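PDB 2J4X: mitogen from Streptococcus dysgalactiae, which is a zinc-binding bacterial superantigen that probably acts as a secreted toxin, stimulating T cells as its relatives do. Local coordinates for residues 12-17 with 139-144; 111-116 with 146-151; 135-140 with 186-191; 17-22 with 90-95. All coordinates share one frame; numbering follows the deposited sequence.

In the fold
Helix 137-150 is the thread through contacts 1, 2 and 3. Contact 3 lies at its start, contact 1 on its middle turns and contact 2 at its C-terminal end. Contact 4 sits between two strands of the OB-fold domain and does not use the helix. Contacts 1, 3 and 4 form one cluster, with centres about 11 Å apart. Contact 2 lies about 24 Å from contact 4, centre to centre, on the other side of the chain's centre. Along the chain, contact 4 closes before contacts 2 and 3 open, and contacts 2 and 3 interleave. Contact 1 spans both domains. The helix therefore links the beta-grasp sheet to the OB-fold domain.

Contact 1. Residues 12-17 with 139-144; sequences NIYMKD and EIDVRL
Y14 is the residue of 12-17 that meets helix 137-150, through V142 and D141. Before it, I13 CG2 sits 3.7 Å above one face of the Y14 ring, nearer its margin than its middle. Y14 itself points at the other helix. Its ring is set beside the backbone N and anti to the carbonyl carbon (chi1 -66°), and V142 CG2 then touches the ring edge nearly in plane. The distance from Y14 CE1 to V142 CG2 is 3.9 Å.

The hydroxyl reaches past V142 toward D141. Y14 OH and D141 OD2 are 3.9 Å apart and form no hydrogen bond. Ring and carboxylate planes stand 74° apart. Both groups bond instead to the hydroxyl of Y188, which joins them indirectly. D141 OD1 is held by R145 and W168 NE1, so this buried carboxylate has partners on both oxygens.

Further along, K16 folds back, and K16 NZ bonds to N12 O at 3.1 Å, from above the carbonyl plane. The backbone oxygens of Y14 and K16 both accept from K146 NZ, one helix turn beyond V142.

The contact joins helix 7-14 to the middle of helix 137-150. L77 of strand 71-84 and the loop residue P186 also pack on Y14, where the OB-fold and beta-grasp domains meet.

Contact 2. Residues 111-116 with 146-151; sequences MNIFGE and KSLMSD
In the beta-grasp domain a helix packs across a mixed sheet, and here M111 and I113 of the sheet meet S147 and L148 of that helix. Strand 111-114 and helix 146-150 have axes 11.9 Å apart at closest approach. Their directions differ by 49°. Side chains fill the distance between them.

M111 runs extended through CG and SD, then bends at its last torsion (chi3 96°). The bend brings the terminal methyl to the helix. M111 CE lies 3.6 Å from S147 OG and 3.9 Å from L148 CD2. The same leucine methyl serves I113, with I113 CD1 and L148 CD2 also 3.9 Å apart. The I113 and L148 side chains run antiparallel, each passing alongside the other, while M111 crosses L148 at a slant. L148 CD2 is thus touched by two strand residues, and no hydrogen bond passes between the segments.

The helix end has its own polar bonds. K146 O accepts from the backbone N of S150 at 3.1 Å and from S150 OG at 3.0 Å. D151 OD1 bonds to Y126 OH.

Y126 of strand 126-132 packs beside M111, I113 and S147. I154 and L156, in the loop after the helix, extend the apolar cover on L148. Strand 199-206 runs alongside strand 104-114 and carries the zinc ligands H201 and D203.

Contact 3. Residues 135-140 with 186-191; sequences VTFQEI and PNYTDN
Q138 lies flat across the ring of Y188 from CB to its amide. CG stands anti to the backbone N (chi1 173°), and the chain beyond it is extended. Q138 CB starts over the rim, 3.6 Å from Y188 CD1. Q138 CG sits over the ring centre, 3.7 Å from the Y188 centroid and 9° off the ring normal, a CH-pi contact. Q138 CD continues over Y188 CG and CD2. The amide is stacked on the ring, with planes only 4° apart.

At the tip the two ends part. Q138 OE1 passes above Y188 CD2 and accepts from L77 N. Q138 NE2 lies 3.5 Å from Y188 CB and donates to D93 O. It also donates to a water at 2.8 Å, and that water donates to Y188 O. These bonds fix the rotation of the amide.

The opposite face of the Y188 ring is covered by P186 O, 3.9 Å above the plane. P186 CB meets the edge of the F137 ring, 4.2 Å from F137 CE2.

T136 is the N-cap of helix 137-150, its OG1 accepting from E139 N. The contact therefore lies at a capped helix start, where the 186-191 loop is packed against the first turn. L77 and D93 belong to the OB-fold domain, so Q138 also ties the two domains together.

Contact 4. Residues 17-22 with 90-95; sequences DVINKT and NYVDGG
I19 faces N90 and V92, and all three side chains leave their backbones toward the opposite segment. The I19 side chain lies nearly perpendicular to that of N90. The isoleucine folds at both torsions: CG1 lies beside the backbone N (chi1 -70°), and chi2 of -66° turns CD1 again. This carries the methyl to the asparagine amide, where I19 CD1 lies 3.5 Å from N90 OD1. The pair is a van der Waals contact of a methyl with a carbonyl oxygen. N90 ND2, on the other branch of the amide, has a weak hydrogen bond to Q88 OE1.

V92 meets I19 lower on the side chain. I19 CG1 and V92 CG1 are 4.2 Å apart, a loose apolar touch. I19 therefore uses its tip for N90 and its middle for V92, two residues further along the same strand. The CA atoms of I19 and V92 are 8.3 Å apart, and no hydrogen bond joins the segments.

Strand alternation turns the neighbours Y91 and V18 away from the opposite segment. Y91 OH bonds to S82 OG, and V18 packs on V142 and K146 of helix 137-150.

The backbones are held by other strands. I19 and K21 bond to A76 and I74 of strand 71-84, and N90 bonds to V53 and S55 of strand 53-57. I54 also touches I19, and A76 touches V92. Apolar side chains meeting like this between strands that are not paired with each other are characteristic of the interior of a curled OB-fold barrel.

Contact 1. Residues 12-17 with 139-144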
loop_
_atom_site.group_PDB
_atom_site.type_symbol
_atom_site.label_atom_id
_atom_site.label_comp_id
_atom_site.label_asym_id
_atom_site.label_seq_id
_atom_site.Cartn_x
_atom_site.Cartn_y
_atom_site.Cartn_z
ATOM N N ASN A 12 6.266 -4.087 -12.486
ATOM C CA ASN A 12 5.156 -4.959 -12.845
ATOM C C ASN A 12 4.166 -5.108 -11.715
ATOM O O ASN A 12 2.955 -5.123 -11.925
ATOM C CB ASN A 12 5.672 -6.334 -13.229
ATOM C CG ASN A 12 4.588 -7.195 -13.810
ATOM O OD1 ASN A 12 4.064 -6.884 -14.877
ATOM N ND2 ASN A 12 4.220 -8.271 -13.105
ATOM N N ILE A 13 4.705 -5.223 -10.517
ATOM C CA ILE A 13 3.907 -5.375 -9.330
ATOM C C ILE A 13 3.106 -4.128 -9.011
ATOM O O ILE A 13 1.880 -4.199 -8.885
ATOM C CB ILE A 13 4.797 -5.684 -8.129
ATOM C CG1 ILE A 13 5.463 -7.038 -8.313
ATOM C CG2 ILE A 13 3.996 -5.613 -6.845
ATOM C CD1 ILE A 13 6.482 -7.327 -7.262
ATOM N N TYR A 14 3.774 -2.979 -8.902
ATOM C CA TYR A 14 3.085 -1.757 -8.511
ATOM C C TYR A 14 2.406 -0.934 -9.573
ATOM O O TYR A 14 1.811 0.082 -9.254
ATOM C CB TYR A 14 4.026 -0.876 -7.680
ATOM C CG TYR A 14 4.394 -1.511 -6.353
ATOM C CD1 TYR A 14 3.508 -1.457 -5.268
ATOM C CD2 TYR A 14 5.589 -2.239 -6.201
ATOM C CE1 TYR A 14 3.793 -2.114 -4.064
ATOM C CE2 TYR A 14 5.883 -2.897 -5.004
ATOM C CZ TYR A 14 4.981 -2.835 -3.941
ATOM O OH TYR A 14 5.232 -3.504 -2.772
ATOM N N MET A 15 2.468 -1.352 -10.826
ATOM C CA MET A 15 1.787 -0.588 -11.849
ATOM C C MET A 15 0.324 -1.063 -11.940
ATOM O O MET A 15 -0.545 -0.365 -12.477
ATOM C CB MET A 15 2.468 -0.764 -13.200
ATOM C CG MET A 15 2.610 -2.205 -13.615
ATOM S SD MET A 15 2.953 -2.426 -15.378
ATOM C CE MET A 15 1.984 -3.972 -15.650
ATOM N N LYS A 16 0.049 -2.246 -11.409
ATOM C CA LYS A 16 -1.301 -2.785 -11.435
ATOM C C LYS A 16 -2.326 -1.896 -10.708
ATOM O O LYS A 16 -1.967 -1.022 -9.916
ATOM C CB LYS A 16 -1.280 -4.185 -10.844
ATOM C CG LYS A 16 -0.554 -5.173 -11.731
ATOM C CD LYS A 16 -0.353 -6.515 -11.040
ATOM C CE LYS A 16 0.034 -7.584 -12.046
ATOM N NZ LYS A 16 0.813 -6.958 -13.145
ATOM N N ASP A 17 -3.608 -2.106 -10.991
ATOM C CA ASP A 17 -4.658 -1.303 -10.368
ATOM C C ASP A 17 -4.926 -1.785 -8.966
ATOM O O ASP A 17 -4.413 -2.821 -8.545
ATOM C CB ASP A 17 -5.947 -1.366 -11.182
ATOM C CG ASP A 17 -5.725 -1.031 -12.657
ATOM O OD1 ASP A 17 -4.861 -0.177 -12.959
ATOM O OD2 ASP A 17 -6.420 -1.616 -13.517
ATOM N N GLU A 139 -1.897 0.499 1.736
ATOM C CA GLU A 139 -2.419 1.655 1.010
ATOM C C GLU A 139 -1.381 2.774 0.910
ATOM O O GLU A 139 -1.155 3.317 -0.172
ATOM C CB GLU A 139 -3.673 2.224 1.672
ATOM C CG GLU A 139 -4.175 3.486 0.934
ATOM C CD GLU A 139 -5.388 4.138 1.559
ATOM O OE1 GLU A 139 -6.198 3.446 2.200
ATOM O OE2 GLU A 139 -5.543 5.352 1.383
ATOM N N ILE A 140 -0.779 3.144 2.044
ATOM C CA ILE A 140 0.267 4.170 2.064
ATOM C C ILE A 140 1.430 3.750 1.152
ATOM O O ILE A 140 1.863 4.522 0.298
ATOM C CB ILE A 140 0.862 4.350 3.473
ATOM C CG1 ILE A 140 -0.228 4.799 4.446
ATOM C CG2 ILE A 140 2.011 5.342 3.429
ATOM C CD1 ILE A 140 0.259 4.949 5.880
ATOM N N ASP A 141 1.918 2.520 1.323
ATOM C CA ASP A 141 3.058 2.029 0.555
ATOM C C ASP A 141 2.812 2.049 -0.945
ATOM O O ASP A 141 3.643 2.539 -1.707
ATOM C CB ASP A 141 3.429 0.614 1.031
ATOM C CG ASP A 141 4.808 0.170 0.542
ATOM O OD1 ASP A 141 5.720 1.020 0.477
ATOM O OD2 ASP A 141 4.993 -1.024 0.241
ATOM N N VAL A 142 1.669 1.514 -1.359
ATOM C CA VAL A 142 1.287 1.477 -2.763
ATOM C C VAL A 142 1.067 2.864 -3.375
ATOM O O VAL A 142 1.492 3.126 -4.490
ATOM C CB VAL A 142 -0.008 0.628 -2.962
ATOM C CG1 VAL A 142 -0.575 0.850 -4.382
ATOM C CG2 VAL A 142 0.310 -0.862 -2.691
ATOM N N ARG A 143 0.377 3.752 -2.675
ATOM C CA ARG A 143 0.170 5.089 -3.208
ATOM C C ARG A 143 1.514 5.866 -3.255
ATOM O O ARG A 143 1.778 6.646 -4.197
ATOM C CB ARG A 143 -0.865 5.831 -2.349
ATOM C CG ARG A 143 -2.256 5.209 -2.374
ATOM C CD ARG A 143 -3.230 5.971 -1.476
ATOM N NE ARG A 143 -3.422 7.356 -1.906
ATOM C CZ ARG A 143 -4.114 8.261 -1.224
ATOM N NH1 ARG A 143 -4.677 7.930 -0.082
ATOM N NH2 ARG A 143 -4.253 9.495 -1.678
ATOM N N LEU A 144 2.366 5.651 -2.255
ATOM C CA LEU A 144 3.649 6.341 -2.217
ATOM C C LEU A 144 4.511 5.880 -3.368
ATOM O O LEU A 144 5.169 6.700 -4.018
ATOM C CB LEU A 144 4.380 6.096 -0.883
ATOM C CG LEU A 144 5.726 6.819 -0.714
ATOM C CD1 LEU A 144 5.945 7.195 0.738
ATOM C CD2 LEU A 144 6.848 5.945 -1.233
#

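Contact 2. Residues 111-116 with 146-151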
loop_
_atom_site.group_PDB
_atom_site.type_symbol
_atom_site.label_atom_id
_atom_site.label_comp_id
_atom_site.label_asym_id
_atom_site.label_seq_id
_atom_site.Cartn_x
_atom_site.Cartn_y
_atom_site.Cartn_z
ATOM N N MET A 111 5.275 14.203 1.707
ATOM C CA MET A 111 6.268 13.223 1.315
ATOM C C MET A 111 7.533 14.047 1.035
ATOM O O MET A 111 7.540 14.909 0.159
ATOM C CB MET A 111 5.760 12.511 0.051
ATOM C CG MET A 111 6.403 11.189 -0.317
ATOM S SD MET A 111 5.396 10.404 -1.622
ATOM C CE MET A 111 6.275 10.918 -3.054
ATOM N N ASN A 112 8.579 13.813 1.820
ATOM C CA ASN A 112 9.858 14.506 1.651
ATOM C C ASN A 112 10.753 13.567 0.883
ATOM O O ASN A 112 11.016 12.451 1.350
ATOM C CB ASN A 112 10.521 14.776 2.995
ATOM C CG ASN A 112 9.689 15.654 3.883
ATOM O OD1 ASN A 112 9.671 15.474 5.107
ATOM N ND2 ASN A 112 8.997 16.623 3.280
ATOM N N ILE A 113 11.224 14.013 -0.278
ATOM C CA ILE A 113 12.089 13.196 -1.109
ATOM C C ILE A 113 13.529 13.680 -1.006
ATOM O O ILE A 113 13.816 14.843 -1.252
ATOM C CB ILE A 113 11.631 13.225 -2.555
ATOM C CG1 ILE A 113 10.135 12.937 -2.621
ATOM C CG2 ILE A 113 12.398 12.189 -3.343
ATOM C CD1 ILE A 113 9.577 12.895 -4.017
ATOM N N PHE A 114 14.425 12.774 -0.618
ATOM C CA PHE A 114 15.839 13.080 -0.449
ATOM C C PHE A 114 16.676 12.293 -1.411
ATOM O O PHE A 114 16.378 11.135 -1.686
ATOM C CB PHE A 114 16.282 12.774 0.978
ATOM C CG PHE A 114 15.559 13.587 2.010
ATOM C CD1 PHE A 114 14.653 12.991 2.879
ATOM C CD2 PHE A 114 15.760 14.960 2.096
ATOM C CE1 PHE A 114 13.963 13.754 3.811
ATOM C CE2 PHE A 114 15.073 15.726 3.024
ATOM C CZ PHE A 114 14.175 15.122 3.881
ATOM N N GLY A 115 17.724 12.934 -1.920
ATOM C CA GLY A 115 18.613 12.300 -2.878
ATOM C C GLY A 115 19.446 13.327 -3.627
ATOM O O GLY A 115 18.965 14.417 -3.970
ATOM N N GLU A 116 20.697 12.969 -3.892
ATOM C CA GLU A 116 21.624 13.847 -4.591
ATOM C C GLU A 116 21.033 14.636 -5.769
ATOM O O GLU A 116 21.198 15.857 -5.833
ATOM C CB GLU A 116 22.864 13.047 -5.042
ATOM C CG GLU A 116 23.837 12.709 -3.890
ATOM C CD GLU A 116 25.066 11.926 -4.349
ATOM O OE1 GLU A 116 25.630 12.268 -5.415
ATOM O OE2 GLU A 116 25.477 10.981 -3.634
ATOM N N LYS A 146 3.475 4.477 -6.272
ATOM C CA LYS A 146 2.846 4.913 -7.522
ATOM C C LYS A 146 3.122 6.397 -7.801
ATOM O O LYS A 146 3.353 6.792 -8.939
ATOM C CB LYS A 146 1.341 4.637 -7.487
ATOM C CG LYS A 146 0.976 3.198 -7.804
ATOM C CD LYS A 146 -0.540 2.967 -7.662
ATOM C CE LYS A 146 -0.986 1.552 -8.029
ATOM N NZ LYS A 146 -1.015 1.340 -9.488
ATOM N N SER A 147 3.110 7.210 -6.757
ATOM C CA SER A 147 3.406 8.629 -6.899
ATOM C C SER A 147 4.878 8.806 -7.361
ATOM O O SER A 147 5.191 9.663 -8.192
ATOM C CB SER A 147 3.152 9.323 -5.552
ATOM O OG SER A 147 3.694 10.631 -5.526
ATOM N N LEU A 148 5.777 7.984 -6.823
ATOM C CA LEU A 148 7.183 8.043 -7.195
ATOM C C LEU A 148 7.393 7.468 -8.602
ATOM O O LEU A 148 8.293 7.884 -9.323
ATOM C CB LEU A 148 8.028 7.264 -6.176
ATOM C CG LEU A 148 8.253 7.857 -4.780
ATOM C CD1 LEU A 148 8.872 6.817 -3.882
ATOM C CD2 LEU A 148 9.137 9.085 -4.869
ATOM N N MET A 149 6.565 6.504 -8.983
ATOM C CA MET A 149 6.665 5.895 -10.295
ATOM C C MET A 149 6.316 6.872 -11.418
ATOM O O MET A 149 6.968 6.877 -12.474
ATOM C CB MET A 149 5.765 4.659 -10.380
ATOM C CG MET A 149 6.239 3.515 -9.507
ATOM S SD MET A 149 5.404 1.982 -9.846
ATOM C CE MET A 149 3.781 2.482 -9.655
ATOM N N SER A 150 5.293 7.696 -11.195
ATOM C CA SER A 150 4.857 8.673 -12.185
ATOM C C SER A 150 5.658 9.969 -12.180
ATOM O O SER A 150 5.584 10.750 -13.113
ATOM C CB SER A 150 3.368 8.975 -12.007
ATOM O OG SER A 150 3.036 9.273 -10.665
ATOM N N ASP A 151 6.434 10.200 -11.135
ATOM C CA ASP A 151 7.247 11.399 -11.073
ATOM C C ASP A 151 8.216 11.397 -12.260
ATOM O O ASP A 151 9.002 10.454 -12.431
ATOM C CB ASP A 151 8.031 11.430 -9.763
ATOM C CG ASP A 151 8.831 12.696 -9.602
ATOM O OD1 ASP A 151 8.343 13.647 -8.971
ATOM O OD2 ASP A 151 9.953 12.742 -10.123
#

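Contact 3. Residues 135-140 with 186-191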
loop_
_atom_site.group_PDB
_atom_site.type_symbol
_atom_site.label_atom_id
_atom_site.label_comp_id
_atom_site.label_asym_id
_atom_site.label_seq_id
_atom_site.Cartn_x
_atom_site.Cartn_y
_atom_site.Cartn_z
ATOM N N VAL A 135 -5.603 3.680 8.266
ATOM C CA VAL A 135 -5.401 3.278 6.875
ATOM C C VAL A 135 -4.374 2.147 6.891
ATOM O O VAL A 135 -3.440 2.155 7.698
ATOM C CB VAL A 135 -4.874 4.460 5.946
ATOM C CG1 VAL A 135 -5.718 5.717 6.154
ATOM C CG2 VAL A 135 -3.402 4.728 6.182
ATOM N N THR A 136 -4.552 1.164 6.019
ATOM C CA THR A 136 -3.603 0.070 5.967
ATOM C C THR A 136 -2.241 0.603 5.526
ATOM O O THR A 136 -2.167 1.609 4.816
ATOM C CB THR A 136 -4.022 -1.016 4.943
ATOM O OG1 THR A 136 -4.282 -0.410 3.663
ATOM C CG2 THR A 136 -5.228 -1.766 5.438
ATOM N N PHE A 137 -1.173 -0.060 5.966
ATOM C CA PHE A 137 0.175 0.291 5.549
ATOM C C PHE A 137 0.266 0.011 4.029
ATOM O O PHE A 137 0.938 0.740 3.294
ATOM C CB PHE A 137 1.201 -0.562 6.299
ATOM C CG PHE A 137 2.592 -0.488 5.717
ATOM C CD1 PHE A 137 3.366 0.653 5.872
ATOM C CD2 PHE A 137 3.107 -1.546 4.961
ATOM C CE1 PHE A 137 4.619 0.738 5.285
ATOM C CE2 PHE A 137 4.368 -1.460 4.368
ATOM C CZ PHE A 137 5.111 -0.318 4.535
ATOM N N GLN A 138 -0.413 -1.044 3.559
ATOM C CA GLN A 138 -0.400 -1.385 2.147
ATOM C C GLN A 138 -0.848 -0.209 1.290
ATOM O O GLN A 138 -0.247 0.045 0.231
ATOM C CB GLN A 138 -1.301 -2.577 1.848
ATOM C CG GLN A 138 -1.411 -2.797 0.340
ATOM C CD GLN A 138 -2.238 -4.003 -0.047
ATOM O OE1 GLN A 138 -2.295 -4.370 -1.218
ATOM N NE2 GLN A 138 -2.877 -4.630 0.934
ATOM N N GLU A 139 -1.897 0.499 1.736
ATOM C CA GLU A 139 -2.419 1.655 1.010
ATOM C C GLU A 139 -1.381 2.774 0.910
ATOM O O GLU A 139 -1.155 3.317 -0.172
ATOM C CB GLU A 139 -3.673 2.224 1.672
ATOM C CG GLU A 139 -4.175 3.486 0.934
ATOM C CD GLU A 139 -5.388 4.138 1.559
ATOM O OE1 GLU A 139 -6.198 3.446 2.200
ATOM O OE2 GLU A 139 -5.543 5.352 1.383
ATOM N N ILE A 140 -0.779 3.144 2.044
ATOM C CA ILE A 140 0.267 4.170 2.064
ATOM C C ILE A 140 1.430 3.750 1.152
ATOM O O ILE A 140 1.863 4.522 0.298
ATOM C CB ILE A 140 0.862 4.350 3.473
ATOM C CG1 ILE A 140 -0.228 4.799 4.446
ATOM C CG2 ILE A 140 2.011 5.342 3.429
ATOM C CD1 ILE A 140 0.259 4.949 5.880
ATOM N N PRO A 186 6.596 -5.844 0.353
ATOM C CA PRO A 186 6.165 -6.220 1.701
ATOM C C PRO A 186 5.091 -7.304 1.695
ATOM O O PRO A 186 4.447 -7.548 0.676
ATOM C CB PRO A 186 5.650 -4.899 2.281
ATOM C CG PRO A 186 6.479 -3.872 1.591
ATOM C CD PRO A 186 6.502 -4.386 0.158
ATOM N N ASN A 187 4.928 -7.957 2.843
ATOM C CA ASN A 187 3.901 -8.977 3.031
ATOM C C ASN A 187 2.664 -8.236 3.525
ATOM O O ASN A 187 2.566 -7.858 4.701
ATOM C CB ASN A 187 4.312 -9.986 4.098
ATOM C CG ASN A 187 3.285 -11.093 4.272
ATOM O OD1 ASN A 187 2.184 -11.026 3.721
ATOM N ND2 ASN A 187 3.643 -12.117 5.040
ATOM N N TYR A 188 1.715 -8.030 2.629
ATOM C CA TYR A 188 0.507 -7.288 2.978
ATOM C C TYR A 188 -0.614 -8.160 3.559
ATOM O O TYR A 188 -1.673 -7.655 3.941
ATOM C CB TYR A 188 -0.027 -6.536 1.745
ATOM C CG TYR A 188 0.935 -5.576 1.080
ATOM C CD1 TYR A 188 1.625 -4.622 1.818
ATOM C CD2 TYR A 188 1.082 -5.574 -0.308
ATOM C CE1 TYR A 188 2.438 -3.675 1.182
ATOM C CE2 TYR A 188 1.877 -4.647 -0.956
ATOM C CZ TYR A 188 2.554 -3.693 -0.213
ATOM O OH TYR A 188 3.310 -2.736 -0.866
ATOM N N THR A 189 -0.383 -9.462 3.641
ATOM C CA THR A 189 -1.411 -10.351 4.162
ATOM C C THR A 189 -1.777 -10.108 5.642
ATOM O O THR A 189 -2.813 -10.588 6.113
ATOM C CB THR A 189 -1.013 -11.842 3.937
ATOM O OG1 THR A 189 0.277 -12.090 4.511
ATOM C CG2 THR A 189 -0.961 -12.166 2.444
ATOM N N ASP A 190 -0.962 -9.346 6.376
ATOM C CA ASP A 190 -1.265 -9.085 7.788
ATOM C C ASP A 190 -2.151 -7.882 8.097
ATOM O O ASP A 190 -2.430 -7.610 9.261
ATOM C CB ASP A 190 0.021 -8.981 8.620
ATOM C CG ASP A 190 1.067 -8.107 7.982
ATOM O OD1 ASP A 190 0.769 -6.919 7.704
ATOM O OD2 ASP A 190 2.192 -8.623 7.766
ATOM N N ASN A 191 -2.605 -7.172 7.069
ATOM C CA ASN A 191 -3.474 -6.019 7.259
ATOM C C ASN A 191 -2.949 -5.051 8.268
ATOM O O ASN A 191 -3.720 -4.526 9.054
ATOM C CB ASN A 191 -4.860 -6.440 7.716
ATOM C CG ASN A 191 -5.665 -7.038 6.617
ATOM O OD1 ASN A 191 -5.811 -6.431 5.566
ATOM N ND2 ASN A 191 -6.204 -8.242 6.843
HETATM O O HOH W 1 -2.851 -5.103 3.706
#

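Contact 4. Residues 17-22 with 90-95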
loop_
_atom_site.group_PDB
_atom_site.type_symbol
_atom_site.label_atom_id
_atom_site.label_comp_id
_atom_site.label_asym_id
_atom_site.label_seq_id
_atom_site.Cartn_x
_atom_site.Cartn_y
_atom_site.Cartn_z
ATOM N N ASP A 17 -3.608 -2.106 -10.991
ATOM C CA ASP A 17 -4.658 -1.303 -10.368
ATOM C C ASP A 17 -4.926 -1.785 -8.966
ATOM O O ASP A 17 -4.413 -2.821 -8.545
ATOM C CB ASP A 17 -5.947 -1.366 -11.182
ATOM C CG ASP A 17 -5.725 -1.031 -12.657
ATOM O OD1 ASP A 17 -4.861 -0.177 -12.959
ATOM O OD2 ASP A 17 -6.420 -1.616 -13.517
ATOM N N VAL A 18 -5.728 -1.028 -8.238
ATOM C CA VAL A 18 -6.047 -1.398 -6.877
ATOM C C VAL A 18 -7.554 -1.502 -6.728
ATOM O O VAL A 18 -8.302 -1.066 -7.613
ATOM C CB VAL A 18 -5.510 -0.340 -5.870
ATOM C CG1 VAL A 18 -4.007 -0.106 -6.106
ATOM C CG2 VAL A 18 -6.299 0.956 -5.993
ATOM N N ILE A 19 -7.988 -2.131 -5.639
ATOM C CA ILE A 19 -9.401 -2.226 -5.306
ATOM C C ILE A 19 -9.502 -1.199 -4.191
ATOM O O ILE A 19 -8.665 -1.182 -3.301
ATOM C CB ILE A 19 -9.794 -3.596 -4.730
ATOM C CG1 ILE A 19 -9.729 -4.688 -5.815
ATOM C CG2 ILE A 19 -11.167 -3.504 -4.137
ATOM C CD1 ILE A 19 -10.743 -4.539 -6.959
ATOM N N ASN A 20 -10.487 -0.319 -4.254
ATOM C CA ASN A 20 -10.661 0.712 -3.238
ATOM C C ASN A 20 -12.178 0.820 -3.033
ATOM O O ASN A 20 -12.855 1.665 -3.628
ATOM C CB ASN A 20 -10.026 2.030 -3.736
ATOM C CG ASN A 20 -10.201 3.194 -2.771
ATOM O OD1 ASN A 20 -10.215 3.015 -1.559
ATOM N ND2 ASN A 20 -10.314 4.403 -3.315
ATOM N N LYS A 21 -12.715 -0.062 -2.197
ATOM C CA LYS A 21 -14.152 -0.079 -1.966
ATOM C C LYS A 21 -14.509 -0.042 -0.495
ATOM O O LYS A 21 -13.702 -0.380 0.354
ATOM C CB LYS A 21 -14.743 -1.323 -2.641
ATOM C CG LYS A 21 -14.183 -1.554 -4.041
ATOM C CD LYS A 21 -14.898 -2.639 -4.777
ATOM C CE LYS A 21 -16.167 -2.114 -5.382
ATOM N NZ LYS A 21 -15.880 -1.132 -6.463
ATOM N N THR A 22 -15.723 0.388 -0.196
ATOM C CA THR A 22 -16.169 0.461 1.186
ATOM C C THR A 22 -17.428 -0.382 1.386
ATOM O O THR A 22 -18.103 -0.731 0.414
ATOM C CB THR A 22 -16.461 1.922 1.598
ATOM O OG1 THR A 22 -17.680 2.372 0.995
ATOM C CG2 THR A 22 -15.322 2.825 1.137
ATOM N N ASN A 90 -10.752 -10.911 -8.803
ATOM C CA ASN A 90 -9.655 -9.975 -8.583
ATOM C C ASN A 90 -8.985 -10.463 -7.311
ATOM O O ASN A 90 -9.616 -10.480 -6.248
ATOM C CB ASN A 90 -10.168 -8.555 -8.351
ATOM C CG ASN A 90 -10.927 -7.988 -9.542
ATOM O OD1 ASN A 90 -11.125 -6.778 -9.636
ATOM N ND2 ASN A 90 -11.364 -8.850 -10.447
ATOM N N TYR A 91 -7.723 -10.871 -7.412
ATOM C CA TYR A 91 -7.004 -11.354 -6.241
ATOM C C TYR A 91 -6.119 -10.279 -5.626
ATOM O O TYR A 91 -5.459 -9.535 -6.342
ATOM C CB TYR A 91 -6.159 -12.562 -6.605
ATOM C CG TYR A 91 -6.968 -13.685 -7.189
ATOM C CD1 TYR A 91 -7.241 -13.728 -8.554
ATOM C CD2 TYR A 91 -7.498 -14.687 -6.379
ATOM C CE1 TYR A 91 -8.026 -14.737 -9.103
ATOM C CE2 TYR A 91 -8.285 -15.700 -6.914
ATOM C CZ TYR A 91 -8.547 -15.719 -8.278
ATOM O OH TYR A 91 -9.346 -16.701 -8.825
ATOM N N VAL A 92 -6.124 -10.189 -4.297
ATOM C CA VAL A 92 -5.316 -9.204 -3.588
ATOM C C VAL A 92 -4.913 -9.785 -2.236
ATOM O O VAL A 92 -5.442 -10.804 -1.820
ATOM C CB VAL A 92 -6.100 -7.899 -3.341
ATOM C CG1 VAL A 92 -6.764 -7.431 -4.618
ATOM C CG2 VAL A 92 -7.129 -8.111 -2.237
ATOM N N ASP A 93 -3.960 -9.137 -1.572
ATOM C CA ASP A 93 -3.476 -9.543 -0.242
ATOM C C ASP A 93 -3.968 -8.491 0.729
ATOM O O ASP A 93 -3.812 -7.302 0.463
ATOM C CB ASP A 93 -1.942 -9.524 -0.160
ATOM C CG ASP A 93 -1.279 -10.664 -0.919
ATOM O OD1 ASP A 93 -0.065 -10.517 -1.223
ATOM O OD2 ASP A 93 -1.949 -11.699 -1.195
ATOM N N GLY A 94 -4.539 -8.911 1.855
ATOM C CA GLY A 94 -5.022 -7.945 2.832
ATOM C C GLY A 94 -5.821 -6.759 2.305
ATOM O O GLY A 94 -6.699 -6.932 1.467
ATOM N N GLY A 95 -5.518 -5.560 2.820
ATOM C CA GLY A 95 -6.203 -4.334 2.427
ATOM C C GLY A 95 -7.502 -4.116 3.192
ATOM O O GLY A 95 -8.248 -3.175 2.929
#